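Kinectin 1 (Kinesin receptor) (Legionella pneumophila, PDB 4MU6) is a bacterial effector of unknown molecular function, probably membrane-bound in its full-length form, whose N-terminal part folds as an elongated, largely helical coiled-coil domain. Local coordinates at residues Q115-L129 against I159-I173. Numbering follows the deposited sequence.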
ATOM      1  N   GLN A 115     -55.712  23.341  17.716  1.00 32.52           N
ATOM      2  CA  GLN A 115     -56.107  24.271  16.664  1.00 34.43           C
ATOM      3  C   GLN A 115     -57.508  23.948  16.161  1.00 43.30           C
ATOM      4  O   GLN A 115     -58.317  24.853  15.900  1.00 44.01           O
ATOM      5  CB  GLN A 115     -55.125  24.218  15.490  1.00 29.66           C
ATOM      6  CG  GLN A 115     -53.709  24.702  15.810  1.00 34.61           C
ATOM      7  CD  GLN A 115     -53.659  26.130  16.328  1.00 42.82           C
ATOM      8  OE1 GLN A 115     -54.303  27.030  15.780  1.00 45.22           O
ATOM      9  NE2 GLN A 115     -52.896  26.346  17.398  1.00 42.60           N
ATOM     10  N   GLN A 116     -57.788  22.656  16.012  1.00 44.13           N
ATOM     11  CA  GLN A 116     -59.070  22.223  15.462  1.00 44.85           C
ATOM     12  C   GLN A 116     -60.228  22.537  16.396  1.00 41.20           C
ATOM     13  O   GLN A 116     -61.309  22.921  15.958  1.00 45.16           O
ATOM     14  CB  GLN A 116     -59.028  20.743  15.120  1.00 37.42           C
ATOM     15  CG  GLN A 116     -58.437  20.504  13.745  1.00 43.95           C
ATOM     16  CD  GLN A 116     -58.172  19.054  13.476  1.00 44.21           C
ATOM     17  OE1 GLN A 116     -58.199  18.229  14.389  1.00 43.78           O
ATOM     18  NE2 GLN A 116     -57.910  18.723  12.215  1.00 46.57           N
ATOM     19  N   THR A 117     -59.978  22.386  17.684  1.00 41.68           N
ATOM     20  CA  THR A 117     -60.939  22.738  18.711  1.00 42.34           C
ATOM     21  C   THR A 117     -61.243  24.224  18.661  1.00 45.51           C
ATOM     22  O   THR A 117     -62.406  24.630  18.642  1.00 44.40           O
ATOM     23  CB  THR A 117     -60.390  22.361  20.087  1.00 40.86           C
ATOM     24  OG1 THR A 117     -60.384  20.931  20.196  1.00 38.02           O
ATOM     25  CG2 THR A 117     -61.232  22.966  21.195  1.00 34.91           C
ATOM     26  N   GLU A 118     -60.199  25.042  18.623  1.00 39.58           N
ATOM     27  CA  GLU A 118     -60.400  26.477  18.469  1.00 38.69           C
ATOM     28  C   GLU A 118     -61.091  26.797  17.141  1.00 36.29           C
ATOM     29  O   GLU A 118     -61.923  27.707  17.066  1.00 42.01           O
ATOM     30  CB  GLU A 118     -59.067  27.231  18.569  1.00 34.89           C
ATOM     31  CG  GLU A 118     -58.339  27.054  19.902  1.00 46.71           C
ATOM     32  CD  GLU A 118     -58.905  27.915  21.028  1.00 63.09           C
ATOM     33  OE1 GLU A 118     -60.045  28.424  20.897  1.00 63.92           O
ATOM     34  OE2 GLU A 118     -58.199  28.085  22.052  1.00 71.14           O
ATOM     35  N   LEU A 119     -60.750  26.054  16.091  1.00 27.16           N
ATOM     36  CA  LEU A 119     -61.353  26.300  14.782  1.00 38.15           C
ATOM     37  C   LEU A 119     -62.853  25.981  14.824  1.00 45.29           C
ATOM     38  O   LEU A 119     -63.670  26.673  14.212  1.00 40.17           O
ATOM     39  CB  LEU A 119     -60.656  25.472  13.705  1.00 32.40           C
ATOM     40  CG  LEU A 119     -61.242  25.511  12.299  1.00 32.58           C
ATOM     41  CD1 LEU A 119     -61.404  26.947  11.797  1.00 32.66           C
ATOM     42  CD2 LEU A 119     -60.359  24.696  11.366  1.00 34.07           C
ATOM     43  N   ARG A 120     -63.203  24.935  15.570  1.00 44.99           N
ATOM     44  CA  ARG A 120     -64.591  24.503  15.700  1.00 42.53           C
ATOM     45  C   ARG A 120     -65.441  25.531  16.438  1.00 41.04           C
ATOM     46  O   ARG A 120     -66.576  25.802  16.057  1.00 46.29           O
ATOM     47  CB  ARG A 120     -64.667  23.150  16.410  1.00 45.42           C
ATOM     48  CG  ARG A 120     -65.168  22.014  15.524  1.00 50.42           C
ATOM     49  CD  ARG A 120     -65.243  20.690  16.280  1.00 52.71           C
ATOM     50  NE  ARG A 120     -63.928  20.107  16.525  1.00 64.89           N
ATOM     51  CZ  ARG A 120     -63.358  20.003  17.724  1.00 72.33           C
ATOM     52  NH1 ARG A 120     -63.986  20.445  18.810  1.00 73.76           N
ATOM     53  NH2 ARG A 120     -62.156  19.452  17.841  1.00 72.29           N
ATOM     54  N   LEU A 121     -64.892  26.082  17.510  1.00 36.84           N
ATOM     55  CA  LEU A 121     -65.541  27.164  18.229  1.00 38.98           C
ATOM     56  C   LEU A 121     -65.736  28.400  17.330  1.00 42.99           C
ATOM     57  O   LEU A 121     -66.774  29.052  17.387  1.00 44.09           O
ATOM     58  CB  LEU A 121     -64.721  27.513  19.472  1.00 37.55           C
ATOM     59  CG  LEU A 121     -65.226  28.619  20.387  1.00 37.07           C
ATOM     60  CD1 LEU A 121     -66.534  28.233  21.052  1.00 34.33           C
ATOM     61  CD2 LEU A 121     -64.148  28.947  21.418  1.00 43.51           C
ATOM     62  N   LEU A 122     -64.745  28.719  16.497  1.00 41.51           N
ATOM     63  CA  LEU A 122     -64.885  29.846  15.579  1.00 40.31           C
ATOM     64  C   LEU A 122     -66.033  29.638  14.586  1.00 43.26           C
ATOM     65  O   LEU A 122     -66.760  30.589  14.272  1.00 38.07           O
ATOM     66  CB  LEU A 122     -63.592  30.122  14.819  1.00 42.81           C
ATOM     67  CG  LEU A 122     -62.404  30.665  15.612  1.00 43.72           C
ATOM     68  CD1 LEU A 122     -61.203  30.688  14.709  1.00 39.81           C
ATOM     69  CD2 LEU A 122     -62.691  32.063  16.171  1.00 39.74           C
ATOM     70  N   HIS A 123     -66.195  28.406  14.098  1.00 37.81           N
ATOM     71  CA  HIS A 123     -67.253  28.106  13.139  1.00 42.30           C
ATOM     72  C   HIS A 123     -68.600  28.225  13.824  1.00 48.56           C
ATOM     73  O   HIS A 123     -69.582  28.650  13.214  1.00 42.60           O
ATOM     74  CB  HIS A 123     -67.113  26.694  12.579  1.00 37.36           C
ATOM     75  CG  HIS A 123     -66.133  26.583  11.457  1.00 46.38           C
ATOM     76  ND1 HIS A 123     -65.279  25.508  11.321  1.00 42.18           N
ATOM     77  CD2 HIS A 123     -65.875  27.406  10.411  1.00 53.24           C
ATOM     78  CE1 HIS A 123     -64.536  25.675  10.241  1.00 45.57           C
ATOM     79  NE2 HIS A 123     -64.871  26.823   9.674  1.00 45.35           N
ATOM     80  N   TYR A 124     -68.632  27.814  15.089  1.00 46.45           N
ATOM     81  CA  TYR A 124     -69.829  27.911  15.916  1.00 50.84           C
ATOM     82  C   TYR A 124     -70.182  29.386  16.113  1.00 51.30           C
ATOM     83  O   TYR A 124     -71.322  29.789  15.888  1.00 53.29           O
ATOM     84  CB  TYR A 124     -69.603  27.183  17.252  1.00 47.74           C
ATOM     85  CG  TYR A 124     -70.748  27.223  18.248  1.00 52.62           C
ATOM     86  CD1 TYR A 124     -71.862  26.396  18.098  1.00 56.57           C
ATOM     87  CD2 TYR A 124     -70.701  28.065  19.362  1.00 54.48           C
ATOM     88  CE1 TYR A 124     -72.912  26.426  19.022  1.00 60.28           C
ATOM     89  CE2 TYR A 124     -71.743  28.100  20.290  1.00 62.06           C
ATOM     90  CZ  TYR A 124     -72.845  27.279  20.114  1.00 62.50           C
ATOM     91  OH  TYR A 124     -73.877  27.313  21.031  1.00 64.07           O
ATOM     92  N   LYS A 125     -69.198  30.197  16.498  1.00 50.85           N
ATOM     93  CA  LYS A 125     -69.408  31.641  16.633  1.00 51.37           C
ATOM     94  C   LYS A 125     -69.865  32.324  15.335  1.00 51.77           C
ATOM     95  O   LYS A 125     -70.657  33.254  15.375  1.00 47.96           O
ATOM     96  CB  LYS A 125     -68.160  32.345  17.165  1.00 56.72           C
ATOM     97  CG  LYS A 125     -67.779  31.979  18.587  1.00 59.63           C
ATOM     98  CD  LYS A 125     -66.661  32.879  19.101  1.00 58.90           C
ATOM     99  CE  LYS A 125     -66.301  32.552  20.543  1.00 61.94           C
ATOM    100  NZ  LYS A 125     -65.357  33.555  21.116  1.00 68.63           N
ATOM    101  N   LEU A 126     -69.368  31.874  14.192  1.00 57.21           N
ATOM    102  CA  LEU A 126     -69.746  32.495  12.926  1.00 61.04           C
ATOM    103  C   LEU A 126     -71.176  32.131  12.553  1.00 67.78           C
ATOM    104  O   LEU A 126     -71.921  32.959  12.029  1.00 72.91           O
ATOM    105  CB  LEU A 126     -68.793  32.079  11.805  1.00 63.34           C
ATOM    106  CG  LEU A 126     -69.096  32.675  10.428  1.00 58.46           C
ATOM    107  CD1 LEU A 126     -68.888  34.179  10.447  1.00 52.95           C
ATOM    108  CD2 LEU A 126     -68.239  32.016   9.352  1.00 54.41           C
ATOM    109  N   GLU A 127     -71.554  30.888  12.831  1.00 66.69           N
ATOM    110  CA  GLU A 127     -72.902  30.416  12.549  1.00 75.90           C
ATOM    111  C   GLU A 127     -73.932  31.226  13.335  1.00 86.25           C
ATOM    112  O   GLU A 127     -75.060  31.427  12.880  1.00 92.73           O
ATOM    113  CB  GLU A 127     -73.016  28.927  12.887  1.00 77.58           C
ATOM    114  CG  GLU A 127     -74.332  28.278  12.482  1.00 84.51           C
ATOM    115  CD  GLU A 127     -74.317  26.766  12.657  1.00 91.28           C
ATOM    116  OE1 GLU A 127     -73.235  26.212  12.959  1.00 95.28           O
ATOM    117  OE2 GLU A 127     -75.383  26.130  12.490  1.00 90.47           O
ATOM    118  N   ARG A 128     -73.528  31.708  14.507  1.00 84.30           N
ATOM    119  CA  ARG A 128     -74.426  32.437  15.396  1.00 83.66           C
ATOM    120  C   ARG A 128     -74.549  33.922  15.023  1.00 80.39           C
ATOM    121  O   ARG A 128     -75.256  34.678  15.682  1.00 84.11           O
ATOM    122  CB  ARG A 128     -73.964  32.272  16.847  1.00 86.42           C
ATOM    123  CG  ARG A 128     -75.040  32.502  17.897  1.00 93.96           C
ATOM    124  CD  ARG A 128     -74.585  31.986  19.250  1.00 99.80           C
ATOM    125  NE  ARG A 128     -73.211  32.386  19.549  1.00103.94           N
ATOM    126  CZ  ARG A 128     -72.562  32.061  20.664  1.00100.58           C
ATOM    127  NH1 ARG A 128     -73.162  31.327  21.593  1.00101.65           N
ATOM    128  NH2 ARG A 128     -71.313  32.473  20.849  1.00 95.64           N
ATOM    129  N   LEU A 129     -73.864  34.336  13.962  1.00 77.00           N
ATOM    130  CA  LEU A 129     -73.960  35.712  13.484  1.00 76.80           C
ATOM    131  C   LEU A 129     -74.934  35.843  12.321  1.00 85.29           C
ATOM    132  O   LEU A 129     -74.966  36.871  11.640  1.00 89.56           O
ATOM    133  CB  LEU A 129     -72.594  36.234  13.048  1.00 69.14           C
ATOM    134  CG  LEU A 129     -71.719  36.840  14.141  1.00 69.39           C
ATOM    135  CD1 LEU A 129     -70.419  37.354  13.542  1.00 68.22           C
ATOM    136  CD2 LEU A 129     -72.461  37.952  14.863  1.00 64.36           C
ATOM    137  N   ILE A 159     -68.331  39.712  11.521  1.00 65.98           N
ATOM    138  CA  ILE A 159     -68.210  38.647  10.535  1.00 64.06           C
ATOM    139  C   ILE A 159     -66.802  38.557   9.920  1.00 59.66           C
ATOM    140  O   ILE A 159     -66.228  37.476   9.838  1.00 50.23           O
ATOM    141  CB  ILE A 159     -69.275  38.772   9.434  1.00 65.96           C
ATOM    142  CG1 ILE A 159     -70.668  38.541  10.030  1.00 71.40           C
ATOM    143  CG2 ILE A 159     -69.001  37.788   8.314  1.00 61.28           C
ATOM    144  CD1 ILE A 159     -71.808  38.840   9.082  1.00 68.90           C
ATOM    145  N   GLU A 160     -66.244  39.691   9.516  1.00 64.15           N
ATOM    146  CA  GLU A 160     -64.952  39.684   8.839  1.00 68.32           C
ATOM    147  C   GLU A 160     -63.795  39.231   9.730  1.00 61.49           C
ATOM    148  O   GLU A 160     -62.889  38.542   9.264  1.00 51.07           O
ATOM    149  CB  GLU A 160     -64.653  41.044   8.197  1.00 79.43           C
ATOM    150  CG  GLU A 160     -65.619  41.412   7.065  1.00 91.06           C
ATOM    151  CD  GLU A 160     -65.114  42.553   6.183  1.00 96.03           C
ATOM    152  OE1 GLU A 160     -65.945  43.157   5.470  1.00 91.25           O
ATOM    153  OE2 GLU A 160     -63.892  42.836   6.195  1.00 99.69           O
ATOM    154  N   ARG A 161     -63.820  39.598  11.007  1.00 57.03           N
ATOM    155  CA  ARG A 161     -62.708  39.234  11.880  1.00 58.33           C
ATOM    156  C   ARG A 161     -62.787  37.782  12.379  1.00 59.17           C
ATOM    157  O   ARG A 161     -61.763  37.180  12.708  1.00 52.09           O
ATOM    158  CB  ARG A 161     -62.517  40.234  13.024  1.00 60.39           C
ATOM    159  CG  ARG A 161     -63.564  40.174  14.105  1.00 72.29           C
ATOM    160  CD  ARG A 161     -63.249  41.168  15.215  1.00 83.29           C
ATOM    161  NE  ARG A 161     -64.269  41.150  16.260  1.00 90.98           N
ATOM    162  CZ  ARG A 161     -65.306  41.980  16.308  1.00 92.36           C
ATOM    163  NH1 ARG A 161     -65.466  42.908  15.372  1.00 92.19           N
ATOM    164  NH2 ARG A 161     -66.183  41.885  17.298  1.00 93.16           N
ATOM    165  N   LEU A 162     -63.993  37.218  12.419  1.00 54.75           N
ATOM    166  CA  LEU A 162     -64.138  35.777  12.618  1.00 41.87           C
ATOM    167  C   LEU A 162     -63.575  35.039  11.405  1.00 48.73           C
ATOM    168  O   LEU A 162     -62.938  33.992  11.549  1.00 46.64           O
ATOM    169  CB  LEU A 162     -65.599  35.383  12.810  1.00 36.62           C
ATOM    170  CG  LEU A 162     -66.146  35.500  14.230  1.00 41.56           C
ATOM    171  CD1 LEU A 162     -67.617  35.115  14.260  1.00 42.43           C
ATOM    172  CD2 LEU A 162     -65.338  34.620  15.175  1.00 44.96           C
ATOM    173  N   GLN A 163     -63.821  35.585  10.214  1.00 41.89           N
ATOM    174  CA  GLN A 163     -63.341  34.974   8.976  1.00 46.65           C
ATOM    175  C   GLN A 163     -61.812  34.937   8.949  1.00 43.60           C
ATOM    176  O   GLN A 163     -61.210  33.962   8.490  1.00 40.48           O
ATOM    177  CB  GLN A 163     -63.860  35.739   7.754  1.00 48.26           C
ATOM    178  CG  GLN A 163     -65.339  35.502   7.434  1.00 64.65           C
ATOM    179  CD  GLN A 163     -65.851  36.386   6.292  1.00 72.19           C
ATOM    180  OE1 GLN A 163     -65.536  37.580   6.219  1.00 74.44           O
ATOM    181  NE2 GLN A 163     -66.637  35.796   5.392  1.00 64.26           N
ATOM    182  N   ARG A 164     -61.195  36.014   9.430  1.00 41.96           N
ATOM    183  CA  ARG A 164     -59.746  36.124   9.434  1.00 47.33           C
ATOM    184  C   ARG A 164     -59.153  35.165  10.455  1.00 47.41           C
ATOM    185  O   ARG A 164     -58.116  34.550  10.201  1.00 42.68           O
ATOM    186  CB  ARG A 164     -59.296  37.563   9.701  1.00 47.09           C
ATOM    187  CG  ARG A 164     -59.349  38.466   8.469  1.00 63.72           C
ATOM    188  CD  ARG A 164     -58.708  39.831   8.726  1.00 71.69           C
ATOM    189  NE  ARG A 164     -59.430  40.594   9.742  1.00 77.89           N
ATOM    190  CZ  ARG A 164     -60.346  41.527   9.478  1.00 79.59           C
ATOM    191  NH1 ARG A 164     -60.653  41.830   8.220  1.00 81.75           N
ATOM    192  NH2 ARG A 164     -60.950  42.162  10.475  1.00 71.99           N
ATOM    193  N   SER A 165     -59.824  35.031  11.598  1.00 45.72           N
ATOM    194  CA  SER A 165     -59.402  34.084  12.626  1.00 47.12           C
ATOM    195  C   SER A 165     -59.476  32.666  12.096  1.00 48.23           C
ATOM    196  O   SER A 165     -58.539  31.879  12.277  1.00 47.18           O
ATOM    197  CB  SER A 165     -60.260  34.218  13.874  1.00 46.15           C
ATOM    198  OG  SER A 165     -59.935  35.408  14.559  1.00 44.47           O
ATOM    199  N   ILE A 166     -60.587  32.346  11.432  1.00 38.75           N
ATOM    200  CA  ILE A 166     -60.736  31.051  10.775  1.00 35.00           C
ATOM    201  C   ILE A 166     -59.595  30.789   9.772  1.00 44.14           C
ATOM    202  O   ILE A 166     -58.983  29.707   9.769  1.00 45.85           O
ATOM    203  CB  ILE A 166     -62.082  30.946  10.051  1.00 36.41           C
ATOM    204  CG1 ILE A 166     -63.218  30.870  11.075  1.00 36.05           C
ATOM    205  CG2 ILE A 166     -62.096  29.722   9.146  1.00 30.39           C
ATOM    206  CD1 ILE A 166     -64.612  31.027  10.479  1.00 46.10           C
ATOM    207  N   ASN A 167     -59.307  31.780   8.929  1.00 37.14           N
ATOM    208  CA  ASN A 167     -58.254  31.630   7.934  1.00 43.25           C
ATOM    209  C   ASN A 167     -56.901  31.362   8.593  1.00 40.03           C
ATOM    210  O   ASN A 167     -56.156  30.500   8.143  1.00 44.30           O
ATOM    211  CB  ASN A 167     -58.169  32.839   6.998  1.00 41.21           C
ATOM    212  CG  ASN A 167     -57.182  32.617   5.864  1.00 52.06           C
ATOM    213  OD1 ASN A 167     -57.412  31.781   4.986  1.00 53.89           O
ATOM    214  ND2 ASN A 167     -56.069  33.355   5.884  1.00 50.95           N
ATOM    215  N   GLU A 168     -56.609  32.073   9.680  1.00 37.79           N
ATOM    216  CA  GLU A 168     -55.366  31.849  10.405  1.00 46.25           C
ATOM    217  C   GLU A 168     -55.294  30.448  11.016  1.00 47.11           C
ATOM    218  O   GLU A 168     -54.241  29.807  10.957  1.00 35.61           O
ATOM    219  CB  GLU A 168     -55.115  32.923  11.473  1.00 51.62           C
ATOM    220  CG  GLU A 168     -53.745  32.752  12.165  1.00 51.68           C
ATOM    221  CD  GLU A 168     -53.388  33.882  13.134  1.00 52.62           C
ATOM    222  OE1 GLU A 168     -54.291  34.668  13.521  1.00 41.87           O
ATOM    223  OE2 GLU A 168     -52.190  33.978  13.512  1.00 53.36           O
ATOM    224  N   ARG A 169     -56.400  29.969  11.586  1.00 41.62           N
ATOM    225  CA  ARG A 169     -56.414  28.628  12.171  1.00 41.66           C
ATOM    226  C   ARG A 169     -56.109  27.572  11.115  1.00 37.14           C
ATOM    227  O   ARG A 169     -55.338  26.635  11.362  1.00 35.38           O
ATOM    228  CB  ARG A 169     -57.762  28.306  12.823  1.00 41.23           C
ATOM    229  CG  ARG A 169     -58.071  29.103  14.076  1.00 46.28           C
ATOM    230  CD  ARG A 169     -57.111  28.777  15.198  1.00 38.29           C
ATOM    231  NE  ARG A 169     -57.345  29.623  16.367  1.00 39.17           N
ATOM    232  CZ  ARG A 169     -56.683  29.502  17.513  1.00 36.38           C
ATOM    233  NH1 ARG A 169     -55.759  28.579  17.619  1.00 37.28           N
ATOM    234  NH2 ARG A 169     -56.947  30.300  18.546  1.00 40.24           N
ATOM    235  N   GLU A 170     -56.717  27.725   9.942  1.00 38.75           N
ATOM    236  CA  GLU A 170     -56.568  26.740   8.868  1.00 38.02           C
ATOM    237  C   GLU A 170     -55.160  26.702   8.287  1.00 36.70           C
ATOM    238  O   GLU A 170     -54.650  25.632   7.941  1.00 42.74           O
ATOM    239  CB  GLU A 170     -57.582  26.992   7.749  1.00 41.83           C
ATOM    240  CG  GLU A 170     -59.026  26.758   8.155  1.00 55.83           C
ATOM    241  CD  GLU A 170     -59.972  26.739   6.962  1.00 70.62           C
ATOM    242  OE1 GLU A 170     -60.185  27.810   6.340  1.00 69.16           O
ATOM    243  OE2 GLU A 170     -60.506  25.649   6.651  1.00 78.93           O
ATOM    244  N   ILE A 171     -54.538  27.865   8.161  1.00 38.56           N
ATOM    245  CA  ILE A 171     -53.157  27.926   7.696  1.00 38.77           C
ATOM    246  C   ILE A 171     -52.251  27.265   8.734  1.00 41.23           C
ATOM    247  O   ILE A 171     -51.302  26.549   8.393  1.00 39.34           O
ATOM    248  CB  ILE A 171     -52.710  29.381   7.406  1.00 36.03           C
ATOM    249  CG1 ILE A 171     -53.406  29.912   6.141  1.00 42.58           C
ATOM    250  CG2 ILE A 171     -51.192  29.457   7.241  1.00 42.97           C
ATOM    251  CD1 ILE A 171     -53.265  31.426   5.895  1.00 41.96           C
ATOM    252  N   LYS A 172     -52.552  27.496  10.008  1.00 44.19           N
ATOM    253  CA  LYS A 172     -51.730  26.936  11.067  1.00 42.43           C
ATOM    254  C   LYS A 172     -51.806  25.410  11.024  1.00 44.28           C
ATOM    255  O   LYS A 172     -50.794  24.728  11.147  1.00 39.35           O
ATOM    256  CB  LYS A 172     -52.140  27.477  12.439  1.00 34.23           C
ATOM    257  CG  LYS A 172     -51.375  26.860  13.620  1.00 30.15           C
ATOM    258  CD  LYS A 172     -49.856  26.970  13.455  1.00 37.70           C
ATOM    259  CE  LYS A 172     -49.151  26.481  14.711  1.00 37.96           C
ATOM    260  NZ  LYS A 172     -47.668  26.500  14.617  1.00 41.56           N
ATOM    261  N   ILE A 173     -53.010  24.889  10.809  1.00 39.28           N
ATOM    262  CA  ILE A 173     -53.215  23.451  10.760  1.00 40.90           C
ATOM    263  C   ILE A 173     -52.523  22.848   9.541  1.00 40.19           C
ATOM    264  O   ILE A 173     -51.914  21.776   9.630  1.00 34.98           O
ATOM    265  CB  ILE A 173     -54.721  23.117  10.773  1.00 34.87           C
ATOM    266  CG1 ILE A 173     -55.292  23.406  12.162  1.00 32.88           C
ATOM    267  CG2 ILE A 173     -54.967  21.687  10.359  1.00 32.31           C
ATOM    268  CD1 ILE A 173     -56.812  23.501  12.213  1.00 34.93           C
TER
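The guanidinium of Arg169 lies flat against Glu118, with one face under CB of that glutamate, which stands 3.5 Å from Arg169 CZ and over the centre of the group. The Glu118 carboxylate is stacked nearly parallel to it, the planes 19° apart, but Glu118 OE1 stays 4.3 Å from Arg169 NH2 and well out of the guanidinium plane, so any attraction is probably one of charge alone, with no N-H pointing at the oxygen. At the edge, Arg169 NH1 donates to Gln115 OE1 at 2.8 Å; the acceptor is close to the guanidinium plane, whereas the donor sits above the amide plane, 44° out of it. Leu122 CD1 packs against Arg169 CG at 3.6 Å, and beyond that atom the arginine chain bends at chi2, carrying NH1 to Gln115. The imidazole of His123 receives Ile166 CD1 obliquely on its CD2 atom.

These contacts illustrate knobs-into-holes packing in an antiparallel coiled coil: the axes of 115-127 and 159-173, on helices 108-127 and 158-217, run at 157° and approach to 9.6 Å, near one end of the elongated LegC3 N-terminal domain. Leu122 is a knob among Leu162, Ser165, Ile166 and Arg169; in return Ile166 enters the hole formed by Leu119, Leu122, His123 and Leu126. Leu119, its CG anti to the backbone N, sets CD1 against Ile166 CG2 and CD2 against Ile173 CD1. Near the end of helix 108-127, Leu162 CD1 presses on the Leu126 backbone at CA, and Leu129 CD1 reaches both Leu162 CD1 and Ile159 CG1, at 3.7 Å from each. Past the arginine, Ile173 CG1 slides alongside Gln115 CB, and Gln115 also touches Leu176 further along helix 158-217.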